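Local atomic coordinates of TlmII (Streptoalloteichus hindustanus, PDB entry 4HVM), a protein that takes part in tallysomycin biosynthesis and has a condensation-domain fold, possibly acting on phosphopantetheine-bound intermediates of nonribosomal peptide assembly. Residues L42-I47 with S130-V135; D48-A53 with L87-L92; R390-I395 with G422-D427. All coordinates share one frame; numbering follows the deposited sequence.

Interaction 1 (L42-I47 with S130-V135)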
loop_
_atom_site.group_PDB
_atom_site.type_symbol
_atom_site.label_atom_id
_atom_site.label_comp_id
_atom_site.label_asym_id
_atom_site.label_seq_id
_atom_site.Cartn_x
_atom_site.Cartn_y
_atom_site.Cartn_z
ATOM N N LEU A 42 -17.632 6.854 -1.543
ATOM C CA LEU A 42 -19.050 6.792 -1.875
ATOM C C LEU A 42 -19.786 8.032 -1.380
ATOM O O LEU A 42 -19.794 8.323 -0.186
ATOM C CB LEU A 42 -19.683 5.535 -1.279
ATOM C CG LEU A 42 -21.208 5.441 -1.331
ATOM C CD1 LEU A 42 -21.709 5.500 -2.762
ATOM C CD2 LEU A 42 -21.677 4.168 -0.653
ATOM N N GLY A 43 -20.399 8.761 -2.306
ATOM C CA GLY A 43 -21.194 9.924 -1.956
ATOM C C GLY A 43 -22.675 9.602 -1.996
ATOM O O GLY A 43 -23.145 8.910 -2.901
ATOM N N SER A 44 -23.416 10.101 -1.014
ATOM C CA SER A 44 -24.843 9.825 -0.936
ATOM C C SER A 44 -25.644 11.078 -0.601
ATOM O O SER A 44 -25.380 11.745 0.398
ATOM C CB SER A 44 -25.119 8.734 0.099
ATOM O OG SER A 44 -26.466 8.296 0.027
ATOM N N GLY A 45 -26.628 11.386 -1.438
ATOM C CA GLY A 45 -27.445 12.574 -1.263
ATOM C C GLY A 45 -27.720 13.221 -2.605
ATOM O O GLY A 45 -27.552 12.585 -3.644
ATOM N N ARG A 46 -28.145 14.480 -2.595
ATOM C CA ARG A 46 -28.364 15.205 -3.842
ATOM C C ARG A 46 -27.023 15.644 -4.423
ATOM O O ARG A 46 -26.386 16.565 -3.911
ATOM C CB ARG A 46 -29.275 16.413 -3.619
ATOM C CG ARG A 46 -30.590 16.063 -2.941
ATOM C CD ARG A 46 -31.598 17.200 -3.020
ATOM N NE ARG A 46 -32.642 17.067 -2.006
ATOM C CZ ARG A 46 -33.727 16.308 -2.134
ATOM N NH1 ARG A 46 -33.927 15.604 -3.241
ATOM N NH2 ARG A 46 -34.616 16.253 -1.152
ATOM N N ILE A 47 -26.598 14.974 -5.491
ATOM C CA ILE A 47 -25.285 15.218 -6.079
ATOM C C ILE A 47 -25.386 15.665 -7.534
ATOM O O ILE A 47 -25.991 14.986 -8.363
ATOM C CB ILE A 47 -24.395 13.958 -5.998
ATOM C CG1 ILE A 47 -24.253 13.491 -4.547
ATOM C CG2 ILE A 47 -23.029 14.224 -6.619
ATOM C CD1 ILE A 47 -23.546 12.157 -4.408
ATOM N N SER A 130 -27.227 5.096 -8.211
ATOM C CA SER A 130 -28.663 5.302 -8.063
ATOM C C SER A 130 -28.994 6.788 -8.107
ATOM O O SER A 130 -28.188 7.599 -8.560
ATOM C CB SER A 130 -29.161 4.697 -6.749
ATOM O OG SER A 130 -28.479 5.255 -5.638
ATOM N N GLU A 131 -30.180 7.142 -7.628
ATOM C CA GLU A 131 -30.614 8.532 -7.622
ATOM C C GLU A 131 -29.936 9.333 -6.516
ATOM O O GLU A 131 -29.963 10.564 -6.526
ATOM C CB GLU A 131 -32.132 8.615 -7.477
ATOM C CG GLU A 131 -32.884 7.900 -8.585
ATOM C CD GLU A 131 -32.490 8.394 -9.967
ATOM O OE1 GLU A 131 -32.253 7.548 -10.857
ATOM O OE2 GLU A 131 -32.424 9.625 -10.165
ATOM N N THR A 132 -29.326 8.632 -5.566
ATOM C CA THR A 132 -28.680 9.288 -4.435
ATOM C C THR A 132 -27.191 8.957 -4.330
ATOM O O THR A 132 -26.413 9.752 -3.804
ATOM C CB THR A 132 -29.361 8.917 -3.100
ATOM O OG1 THR A 132 -29.270 7.502 -2.890
ATOM C CG2 THR A 132 -30.825 9.332 -3.108
ATOM N N ASP A 133 -26.802 7.789 -4.834
ATOM C CA ASP A 133 -25.443 7.283 -4.642
ATOM C C ASP A 133 -24.523 7.472 -5.846
ATOM O O ASP A 133 -24.846 7.069 -6.963
ATOM C CB ASP A 133 -25.474 5.805 -4.237
ATOM C CG ASP A 133 -25.970 5.597 -2.814
ATOM O OD1 ASP A 133 -26.664 6.491 -2.285
ATOM O OD2 ASP A 133 -25.663 4.537 -2.225
ATOM N N VAL A 134 -23.368 8.084 -5.598
ATOM C CA VAL A 134 -22.336 8.250 -6.615
ATOM C C VAL A 134 -20.978 7.860 -6.049
ATOM O O VAL A 134 -20.589 8.329 -4.980
ATOM C CB VAL A 134 -22.253 9.703 -7.107
ATOM C CG1 VAL A 134 -21.085 9.873 -8.068
ATOM C CG2 VAL A 134 -23.553 10.114 -7.768
ATOM N N VAL A 135 -20.257 7.002 -6.763
ATOM C CA VAL A 135 -18.913 6.614 -6.352
ATOM C C VAL A 135 -17.848 7.391 -7.117
ATOM O O VAL A 135 -17.836 7.399 -8.347
ATOM C CB VAL A 135 -18.667 5.105 -6.540
ATOM C CG1 VAL A 135 -17.191 4.779 -6.361
ATOM C CG2 VAL A 135 -19.515 4.306 -5.566
#
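An antiparallel beta ladder joins Gly43 and Val134, its hydrogen-bonded pair, where the end of strand 36-44 meets the start of strand 133-141 in the five-stranded sheet of this condensation-type protein. Gly43 N donates to Val134 O at 2.7 Å, and Val134 N returns a bond to Gly43 O at 2.8 Å. One step further the strands give way to loop, yet Gly45 N still reaches Thr132 O at 2.9 Å. Glycine suits position 45 because, at its backbone angles, a CB would press on the carbonyl oxygen of Ser44. Beside the bare Gly43, Ile47 folds back so that its CD1 packs 3.9 Å from Val134 CB, on the face that helix 49-62 covers. Leu42 and Val135 occupy the other face, with Leu42 CD1 against Val135 CG2 at 3.8 Å, beneath helix 98-110. The same face turns polar toward the strand ends, where Asp133 OD1 accepts two hydroxyls. Ser44 OG comes from one side of the carboxylate plane, 2.9 Å from Asp133 OD1, and Thr132 OG1 from the opposite side, also 2.9 Å from Asp133 OD1. Thr132 can do this because chi1 of 61° sets OG1 between its own backbone N and carbonyl carbon, facing the neighbouring aspartate. The turn leading into the strand is tied by an ST motif, in which Ser130 OG accepts from Asp133 N at 3.1 Å. With an alanine in place of Asp133, the hydroxyls of Ser44 and Thr132 would probably lose their shared acceptor and be set free to turn. Two hydroxyl donors on one oxygen, one over each face, are likely to limit the rotation of the carboxylate and to favour its ionised form.

Interaction 2 (D48-A53 with L87-L92)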
loop_
_atom_site.group_PDB
_atom_site.type_symbol
_atom_site.label_atom_id
_atom_site.label_comp_id
_atom_site.label_asym_id
_atom_site.label_seq_id
_atom_site.Cartn_x
_atom_site.Cartn_y
_atom_site.Cartn_z
ATOM N N ASP A 48 -24.796 16.816 -7.838
ATOM C CA ASP A 48 -24.735 17.313 -9.207
ATOM C C ASP A 48 -23.531 16.699 -9.924
ATOM O O ASP A 48 -22.381 17.034 -9.626
ATOM C CB ASP A 48 -24.639 18.840 -9.202
ATOM C CG ASP A 48 -24.978 19.459 -10.546
ATOM O OD1 ASP A 48 -25.051 18.723 -11.555
ATOM O OD2 ASP A 48 -25.162 20.694 -10.590
ATOM N N ASP A 49 -23.802 15.795 -10.860
ATOM C CA ASP A 49 -22.744 15.077 -11.566
ATOM C C ASP A 49 -21.803 16.007 -12.323
ATOM O O ASP A 49 -20.583 15.857 -12.253
ATOM C CB ASP A 49 -23.335 14.044 -12.529
ATOM C CG ASP A 49 -23.855 12.812 -11.815
ATOM O OD1 ASP A 49 -23.561 12.647 -10.611
ATOM O OD2 ASP A 49 -24.548 12.001 -12.469
ATOM N N ASP A 50 -22.375 16.964 -13.043
ATOM C CA ASP A 50 -21.589 17.904 -13.831
ATOM C C ASP A 50 -20.700 18.757 -12.937
ATOM O O ASP A 50 -19.571 19.086 -13.301
ATOM C CB ASP A 50 -22.507 18.790 -14.673
ATOM C CG ASP A 50 -23.286 18.001 -15.712
ATOM O OD1 ASP A 50 -22.670 17.152 -16.395
ATOM O OD2 ASP A 50 -24.510 18.223 -15.837
ATOM N N ARG A 51 -21.217 19.108 -11.764
ATOM C CA ARG A 51 -20.458 19.893 -10.801
ATOM C C ARG A 51 -19.313 19.061 -10.241
ATOM O O ARG A 51 -18.208 19.561 -10.042
ATOM C CB ARG A 51 -21.360 20.378 -9.666
ATOM C CG ARG A 51 -20.647 21.234 -8.633
ATOM C CD ARG A 51 -20.135 22.526 -9.252
ATOM N NE ARG A 51 -19.146 23.192 -8.406
ATOM C CZ ARG A 51 -17.831 23.042 -8.534
ATOM N NH1 ARG A 51 -17.336 22.247 -9.474
ATOM N NH2 ARG A 51 -17.006 23.690 -7.721
ATOM N N LEU A 52 -19.587 17.785 -9.990
ATOM C CA LEU A 52 -18.575 16.872 -9.480
ATOM C C LEU A 52 -17.528 16.572 -10.547
ATOM O O LEU A 52 -16.338 16.465 -10.247
ATOM C CB LEU A 52 -19.221 15.576 -8.994
ATOM C CG LEU A 52 -18.292 14.528 -8.375
ATOM C CD1 LEU A 52 -17.541 15.090 -7.173
ATOM C CD2 LEU A 52 -19.084 13.293 -7.986
ATOM N N ALA A 53 -17.981 16.441 -11.792
ATOM C CA ALA A 53 -17.087 16.201 -12.918
ATOM C C ALA A 53 -16.156 17.388 -13.128
ATOM O O ALA A 53 -14.977 17.215 -13.434
ATOM C CB ALA A 53 -17.889 15.931 -14.182
ATOM N N LEU A 87 -10.783 11.670 -16.887
ATOM C CA LEU A 87 -12.084 11.591 -16.230
ATOM C C LEU A 87 -13.038 10.661 -16.977
ATOM O O LEU A 87 -13.498 10.973 -18.077
ATOM C CB LEU A 87 -12.700 12.982 -16.080
ATOM C CG LEU A 87 -14.067 13.032 -15.401
ATOM C CD1 LEU A 87 -14.017 12.391 -14.021
ATOM C CD2 LEU A 87 -14.559 14.467 -15.312
ATOM N N VAL A 88 -13.327 9.515 -16.370
ATOM C CA VAL A 88 -14.236 8.536 -16.953
ATOM C C VAL A 88 -15.580 8.559 -16.229
ATOM O O VAL A 88 -15.634 8.433 -15.006
ATOM C CB VAL A 88 -13.651 7.116 -16.865
ATOM C CG1 VAL A 88 -14.616 6.107 -17.468
ATOM C CG2 VAL A 88 -12.291 7.058 -17.554
ATOM N N ARG A 89 -16.662 8.721 -16.985
ATOM C CA ARG A 89 -17.998 8.803 -16.400
ATOM C C ARG A 89 -18.839 7.588 -16.770
ATOM O O ARG A 89 -19.004 7.275 -17.950
ATOM C CB ARG A 89 -18.693 10.094 -16.837
ATOM C CG ARG A 89 -17.869 11.338 -16.558
ATOM C CD ARG A 89 -18.601 12.613 -16.937
ATOM N NE ARG A 89 -19.837 12.781 -16.179
ATOM C CZ ARG A 89 -20.547 13.904 -16.145
ATOM N NH1 ARG A 89 -20.144 14.970 -16.823
ATOM N NH2 ARG A 89 -21.659 13.961 -15.425
ATOM N N SER A 90 -19.362 6.905 -15.756
ATOM C CA SER A 90 -20.163 5.703 -15.963
ATOM C C SER A 90 -21.482 5.773 -15.197
ATOM O O SER A 90 -21.629 6.566 -14.267
ATOM C CB SER A 90 -19.379 4.457 -15.540
ATOM O OG SER A 90 -18.193 4.309 -16.303
ATOM N N ASP A 91 -22.436 4.936 -15.594
ATOM C CA ASP A 91 -23.742 4.875 -14.945
ATOM C C ASP A 91 -24.189 3.418 -14.841
ATOM O O ASP A 91 -24.299 2.720 -15.850
ATOM C CB ASP A 91 -24.763 5.699 -15.736
ATOM C CG ASP A 91 -26.023 5.993 -14.941
ATOM O OD1 ASP A 91 -26.533 5.076 -14.265
ATOM O OD2 ASP A 91 -26.500 7.146 -14.986
ATOM N N LEU A 92 -24.452 2.963 -13.618
ATOM C CA LEU A 92 -24.770 1.559 -13.370
ATOM C C LEU A 92 -26.172 1.359 -12.808
ATOM O O LEU A 92 -26.440 0.359 -12.144
ATOM C CB LEU A 92 -23.756 0.952 -12.400
ATOM C CG LEU A 92 -22.281 1.073 -12.775
ATOM C CD1 LEU A 92 -21.419 0.359 -11.750
ATOM C CD2 LEU A 92 -22.029 0.523 -14.170
#
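Asp50 OD1 accepts two weak hydrogen bonds from the terminal nitrogens of Arg89, at 3.4 Å from Arg89 NH1 and 3.5 Å from Arg89 NH2, which together make a salt bridge at the protein surface. The contact is helix-on-sheet packing in an alpha/beta layer: the first turn of helix 49-62 lies over strand 87-91, an edge strand of the five-stranded sheet, running nearly antiparallel to it at 158° with the axes of the two short segments 11.0 Å apart. Arginine suits this place because its long chain spans the gap. A bend at chi3 (61°) turns the guanidinium so that its edge meets Asp50 OD1, while the two flat groups stand 77° apart, crossing rather than lying side by side as in a two-oxygen bidentate pair. Ala53 CB sits over one face of the guanidinium, 3.6 Å from Arg89 NH1 and displaced toward the rim; a methyl is small enough to let the group come close to the helix. Asp49 approaches obliquely with its CB, 3.3 Å from Arg89 NH2. Its carboxylate is engaged elsewhere, in a salt bridge to Arg128, and Asp49 OD2 stays 4.6 Å from Arg89 NH2, beyond a salt bridge, though some attraction is likely. Asp49 and Asp50, in the first turn, would probably also be favoured by the partial positive charge of the helix N terminus. Two residues before Arg89, and on the same side of the strand, Leu87 supplies the apolar part: its CD2 lies 3.8 Å from Ala53 CB and 3.4 Å from Ala53 O.

Interaction 3 (R390-I395 with G422-D427)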
loop_
_atom_site.group_PDB
_atom_site.type_symbol
_atom_site.label_atom_id
_atom_site.label_comp_id
_atom_site.label_asym_id
_atom_site.label_seq_id
_atom_site.Cartn_x
_atom_site.Cartn_y
_atom_site.Cartn_z
ATOM N N ARG A 390 -16.184 0.179 -0.246
ATOM C CA ARG A 390 -15.769 -1.217 -0.399
ATOM C C ARG A 390 -14.255 -1.394 -0.411
ATOM O O ARG A 390 -13.720 -2.134 -1.234
ATOM C CB ARG A 390 -16.371 -1.817 -1.676
ATOM C CG ARG A 390 -17.893 -1.878 -1.699
ATOM C CD ARG A 390 -18.429 -3.058 -0.898
ATOM N NE ARG A 390 -19.885 -3.148 -0.976
ATOM C CZ ARG A 390 -20.546 -3.807 -1.924
ATOM N NH1 ARG A 390 -19.882 -4.440 -2.882
ATOM N NH2 ARG A 390 -21.872 -3.832 -1.915
ATOM N N GLU A 391 -13.568 -0.704 0.496
ATOM C CA GLU A 391 -12.110 -0.748 0.545
ATOM C C GLU A 391 -11.578 -2.175 0.664
ATOM O O GLU A 391 -10.554 -2.514 0.075
ATOM C CB GLU A 391 -11.584 0.112 1.695
ATOM C CG GLU A 391 -10.070 0.264 1.712
ATOM C CD GLU A 391 -9.585 1.153 2.840
ATOM O OE1 GLU A 391 -9.929 0.880 4.011
ATOM O OE2 GLU A 391 -8.862 2.131 2.554
ATOM N N ALA A 392 -12.295 -3.009 1.412
ATOM C CA ALA A 392 -11.913 -4.403 1.608
ATOM C C ALA A 392 -11.915 -5.203 0.308
ATOM O O ALA A 392 -11.133 -6.139 0.145
ATOM C CB ALA A 392 -12.826 -5.057 2.623
ATOM N N ASP A 393 -12.800 -4.832 -0.610
ATOM C CA ASP A 393 -12.939 -5.550 -1.873
ATOM C C ASP A 393 -12.044 -4.967 -2.968
ATOM O O ASP A 393 -11.708 -5.649 -3.934
ATOM C CB ASP A 393 -14.401 -5.566 -2.332
ATOM C CG ASP A 393 -15.289 -6.399 -1.424
ATOM O OD1 ASP A 393 -14.778 -7.360 -0.804
ATOM O OD2 ASP A 393 -16.499 -6.097 -1.339
ATOM N N LEU A 394 -11.656 -3.705 -2.811
ATOM C CA LEU A 394 -10.805 -3.051 -3.795
ATOM C C LEU A 394 -9.332 -3.341 -3.538
ATOM O O LEU A 394 -8.506 -3.216 -4.438
ATOM C CB LEU A 394 -11.059 -1.545 -3.821
ATOM C CG LEU A 394 -12.355 -1.115 -4.499
ATOM C CD1 LEU A 394 -12.573 0.381 -4.354
ATOM C CD2 LEU A 394 -12.332 -1.514 -5.965
ATOM N N ILE A 395 -9.005 -3.724 -2.308
ATOM C CA ILE A 395 -7.645 -4.140 -1.980
ATOM C C ILE A 395 -7.332 -5.492 -2.616
ATOM O O ILE A 395 -7.907 -6.514 -2.240
ATOM C CB ILE A 395 -7.424 -4.232 -0.459
ATOM C CG1 ILE A 395 -7.411 -2.835 0.156
ATOM C CG2 ILE A 395 -6.116 -4.931 -0.153
ATOM C CD1 ILE A 395 -7.271 -2.838 1.659
ATOM N N GLY A 422 -8.657 -3.752 5.274
ATOM C CA GLY A 422 -9.469 -2.738 4.625
ATOM C C GLY A 422 -10.817 -2.541 5.293
ATOM O O GLY A 422 -11.381 -3.477 5.861
ATOM N N GLU A 423 -11.333 -1.316 5.222
ATOM C CA GLU A 423 -12.626 -0.990 5.814
ATOM C C GLU A 423 -13.780 -1.665 5.086
ATOM O O GLU A 423 -13.695 -1.961 3.895
ATOM C CB GLU A 423 -12.860 0.523 5.813
ATOM C CG GLU A 423 -12.183 1.290 6.936
ATOM C CD GLU A 423 -12.812 2.654 7.163
ATOM O OE1 GLU A 423 -12.200 3.482 7.874
ATOM O OE2 GLU A 423 -13.922 2.896 6.634
ATOM N N LEU A 424 -14.865 -1.894 5.818
ATOM C CA LEU A 424 -16.112 -2.379 5.239
ATOM C C LEU A 424 -17.248 -2.049 6.195
ATOM O O LEU A 424 -17.476 -2.768 7.167
ATOM C CB LEU A 424 -16.058 -3.885 5.004
ATOM C CG LEU A 424 -17.158 -4.439 4.103
ATOM C CD1 LEU A 424 -16.860 -4.139 2.639
ATOM C CD2 LEU A 424 -17.319 -5.922 4.337
ATOM N N GLY A 425 -17.960 -0.962 5.920
ATOM C CA GLY A 425 -18.923 -0.440 6.870
ATOM C C GLY A 425 -18.182 0.104 8.077
ATOM O O GLY A 425 -17.167 0.783 7.930
ATOM N N GLU A 426 -18.678 -0.199 9.271
ATOM C CA GLU A 426 -17.990 0.198 10.490
ATOM C C GLU A 426 -17.112 -0.945 10.978
ATOM O O GLU A 426 -16.810 -1.041 12.166
ATOM C CB GLU A 426 -18.986 0.594 11.581
ATOM C CG GLU A 426 -19.786 1.852 11.281
ATOM C CD GLU A 426 -21.073 1.565 10.530
ATOM O OE1 GLU A 426 -22.071 1.182 11.179
ATOM O OE2 GLU A 426 -21.088 1.729 9.292
ATOM N N ASP A 427 -16.711 -1.816 10.057
ATOM C CA ASP A 427 -15.865 -2.956 10.395
ATOM C C ASP A 427 -14.558 -2.931 9.609
ATOM O O ASP A 427 -14.438 -2.223 8.612
ATOM C CB ASP A 427 -16.601 -4.268 10.115
ATOM C CG ASP A 427 -17.875 -4.406 10.923
ATOM O OD1 ASP A 427 -17.909 -3.904 12.067
ATOM O OD2 ASP A 427 -18.840 -5.017 10.415
#
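Gly422 and Ala392 form the close-packed end of this contact, with their CA atoms 4.2 Å apart. A CB at Gly422 would probably crowd Ile395 CD1, which lies 3.7 Å from Gly422 CA, and this fits the choice of glycine. Beside it, Glu423 N donates an almost straight bond (173°) to the anti lone pair of Glu391 OE1 at 2.9 Å. With chi1 at -173° and the chain extended beyond CG, the Glu391 carboxylate reaches that backbone N; its OE2 is held by the hydroxyl of Tyr151. Ala392 N, in the first turn of the helix, donates to Glu423 O at 3.0 Å through a more bent bond of 136°. Helix 391-394 follows strand 385-388, which borders the five-stranded sheet, whereas strand 417-424 belongs to the six-stranded one. The contact thus ties a segment next to the first sheet to a strand of the second, consistent with the crossover between the two lobes of condensation domains. Toward solvent the packing thins: Leu424 CD1 makes an apolar contact with Ala392 CB at 4.1 Å and meets the aliphatic part of Arg390 at CD, 4.0 Å away. From Leu424 to Asp427 a type II' turn closes the beta hairpin of strands 417-424 and 427-434 and moves away from helix 391-394; Gly425 accepts a positive phi there, and Glu426 is exposed.

From the N terminus, strand 36-44 passes through a short loop into helix 49-62, so interactions 1 and 2 start side by side. Interaction 2 closes first, when strand 87-91 returns to the helix; interaction 1 closes later, at 130-135, so the smaller loop lies wholly within the larger. The two touch through Val134 and Ile47 against Asp49 and Leu52, joining the helix to the five-stranded sheet. Interaction 3 comes afterwards in series, closing a short loop between 390-395 and 422-427, its centre about 18 Å from that of interaction 1. Strand 385-388, just before it, pairs with strand 36-44, so the chain comes back to the first sheet there before re-entering the six-stranded one at 417-424.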